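Local coordinates for protein RNA polymerase II subunit A C-terminal domain phosphatase SSU72 (Homo sapiens, PDB 4H3K) that removes phosphate from phosphoserine in the C-terminal domain of RNA polymerase II, and takes part in RNA processing, transcription termination and pre-mRNA polyadenylation, at residues H43-K48 / L170-I175. The protein carries 1 engineered substitution. Numbering follows the deposited sequence.
Sequences HNILSK and LGAFLI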
loop_
_atom_site.group_PDB
_atom_site.type_symbol
_atom_site.label_atom_id
_atom_site.label_comp_id
_atom_site.label_asym_id
_atom_site.label_seq_id
_atom_site.Cartn_x
_atom_site.Cartn_y
_atom_site.Cartn_z
ATOM N N HIS B 43 -14.730 12.379 11.341
ATOM C CA HIS B 43 -13.528 12.557 12.165
ATOM C C HIS B 43 -13.987 12.669 13.611
ATOM O O HIS B 43 -13.485 11.953 14.481
ATOM C CB HIS B 43 -12.796 13.838 11.734
ATOM C CG HIS B 43 -11.438 14.028 12.343
ATOM N ND1 HIS B 43 -10.408 14.652 11.660
ATOM C CD2 HIS B 43 -10.946 13.726 13.568
ATOM C CE1 HIS B 43 -9.340 14.707 12.433
ATOM N NE2 HIS B 43 -9.637 14.146 13.594
ATOM N N ASN B 44 -14.973 13.533 13.848
ATOM C CA ASN B 44 -15.486 13.764 15.198
ATOM C C ASN B 44 -16.032 12.474 15.847
ATOM O O ASN B 44 -15.614 12.124 16.966
ATOM C CB ASN B 44 -16.518 14.912 15.201
ATOM C CG ASN B 44 -16.909 15.375 16.628
ATOM O OD1 ASN B 44 -18.058 15.198 17.047
ATOM N ND2 ASN B 44 -15.956 15.937 17.368
ATOM N N ILE B 45 -16.936 11.764 15.168
ATOM C CA ILE B 45 -17.519 10.533 15.741
ATOM C C ILE B 45 -16.412 9.473 15.965
ATOM O O ILE B 45 -16.299 8.884 17.056
ATOM C CB ILE B 45 -18.663 9.932 14.842
ATOM C CG1 ILE B 45 -19.836 10.935 14.649
ATOM C CG2 ILE B 45 -19.215 8.607 15.437
ATOM C CD1 ILE B 45 -20.118 11.830 15.798
ATOM N N LEU B 46 -15.576 9.247 14.946
ATOM C CA LEU B 46 -14.531 8.206 15.057
ATOM C C LEU B 46 -13.585 8.539 16.195
ATOM O O LEU B 46 -13.270 7.675 17.010
ATOM C CB LEU B 46 -13.780 8.006 13.740
ATOM C CG LEU B 46 -14.616 7.298 12.646
ATOM C CD1 LEU B 46 -13.950 7.404 11.314
ATOM C CD2 LEU B 46 -14.840 5.809 12.937
ATOM N N SER B 47 -13.166 9.807 16.256
ATOM C CA SER B 47 -12.209 10.236 17.271
ATOM C C SER B 47 -12.795 9.999 18.668
ATOM O O SER B 47 -12.121 9.470 19.535
ATOM C CB SER B 47 -11.840 11.697 17.063
ATOM O OG SER B 47 -11.090 12.152 18.154
ATOM N N LYS B 48 -14.064 10.360 18.853
ATOM C CA LYS B 48 -14.764 10.200 20.134
ATOM C C LYS B 48 -14.936 8.743 20.523
ATOM O O LYS B 48 -14.952 8.401 21.711
ATOM C CB LYS B 48 -16.128 10.895 20.083
ATOM C CG LYS B 48 -16.074 12.349 20.493
ATOM C CD LYS B 48 -17.342 13.109 20.056
ATOM C CE LYS B 48 -17.551 14.401 20.848
ATOM N NZ LYS B 48 -16.243 14.999 21.236
ATOM N N LEU B 170 -25.477 10.988 9.279
ATOM C CA LEU B 170 -25.877 9.614 9.050
ATOM C C LEU B 170 -24.710 8.809 8.488
ATOM O O LEU B 170 -24.457 7.645 8.878
ATOM C CB LEU B 170 -27.045 9.614 8.057
ATOM C CG LEU B 170 -27.612 8.264 7.655
ATOM C CD1 LEU B 170 -28.029 7.496 8.919
ATOM C CD2 LEU B 170 -28.851 8.522 6.784
ATOM N N GLY B 171 -24.010 9.445 7.556
ATOM C CA GLY B 171 -22.881 8.854 6.859
ATOM C C GLY B 171 -21.781 8.550 7.845
ATOM O O GLY B 171 -21.184 7.481 7.791
ATOM N N ALA B 172 -21.530 9.491 8.753
ATOM C CA ALA B 172 -20.527 9.323 9.808
ATOM C C ALA B 172 -20.853 8.138 10.718
ATOM O O ALA B 172 -19.959 7.404 11.092
ATOM C CB ALA B 172 -20.427 10.577 10.632
ATOM N N PHE B 173 -22.123 7.963 11.091
ATOM C CA PHE B 173 -22.494 6.813 11.930
ATOM C C PHE B 173 -22.379 5.479 11.181
ATOM O O PHE B 173 -21.966 4.491 11.768
ATOM C CB PHE B 173 -23.874 6.991 12.588
ATOM C CG PHE B 173 -23.852 7.957 13.774
ATOM C CD1 PHE B 173 -23.143 7.635 14.937
ATOM C CD2 PHE B 173 -24.513 9.184 13.714
ATOM C CE1 PHE B 173 -23.092 8.515 16.042
ATOM C CE2 PHE B 173 -24.478 10.085 14.816
ATOM C CZ PHE B 173 -23.753 9.742 15.980
ATOM N N LEU B 174 -22.678 5.468 9.886
ATOM C CA LEU B 174 -22.480 4.276 9.062
ATOM C C LEU B 174 -20.984 3.923 8.943
ATOM O O LEU B 174 -20.587 2.777 9.070
ATOM C CB LEU B 174 -23.091 4.484 7.672
ATOM C CG LEU B 174 -23.071 3.334 6.662
ATOM C CD1 LEU B 174 -23.880 2.125 7.166
ATOM C CD2 LEU B 174 -23.638 3.829 5.312
ATOM N N ILE B 175 -20.161 4.939 8.696
ATOM C CA ILE B 175 -18.720 4.793 8.679
ATOM C C ILE B 175 -18.202 4.247 10.021
ATOM O O ILE B 175 -17.375 3.318 10.041
ATOM C CB ILE B 175 -18.053 6.155 8.307
ATOM C CG1 ILE B 175 -18.180 6.376 6.802
ATOM C CG2 ILE B 175 -16.560 6.165 8.679
ATOM C CD1 ILE B 175 -18.038 7.879 6.322
#
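The bond from S47 N to H43 O, 2.8 Å long, closes the helical turn that presents I45 and L46 to A172, F173 and I175. The contact joins two helices of the alpha/beta phosphatase fold: helix 38-48, the crossover between parallel strands 27-32 and 52-57, and helix 165-184. The axes of segments 43-48 and 170-175 approach to 9.1 Å and cross at -36°, running roughly the same way, with I45 opposite A172. No hydrogen bond spans the gap; the junction is entirely apolar and mostly buried.

I45 reaches both A172 and the ring of F173. Its first torsion, chi1 -60°, sets CG1 beside the backbone N and CG2 anti to it, which turns CG1 onto A172 CB and CG2 onto the rim of the F173 ring. I45 CG1 meets A172 CB at 4.1 Å and also sits over one face of the F173 ring, displaced toward its rim. I45 CG2 touches F173 CE1 at 3.9 Å, and I45 CD1 comes within 4.2 Å of F173 CZ. The two side chains cross nearly perpendicularly. Shortening I45 to alanine removes CG1, CG2 and CD1 and is likely to leave A172 CB without its neighbour and the F173 ring freer to turn.

F173 is the exposed member and also touches R49. A172 packs against E41 and A42 as well, and C176 adds to the surroundings of I45. L46 also touches F51 and V53 of strand 52-57; its CG lies anti to its own carbonyl carbon, and from there, its side chain set crosswise to that of I175, L46 CD1 reaches I175 CG2 at 3.9 Å.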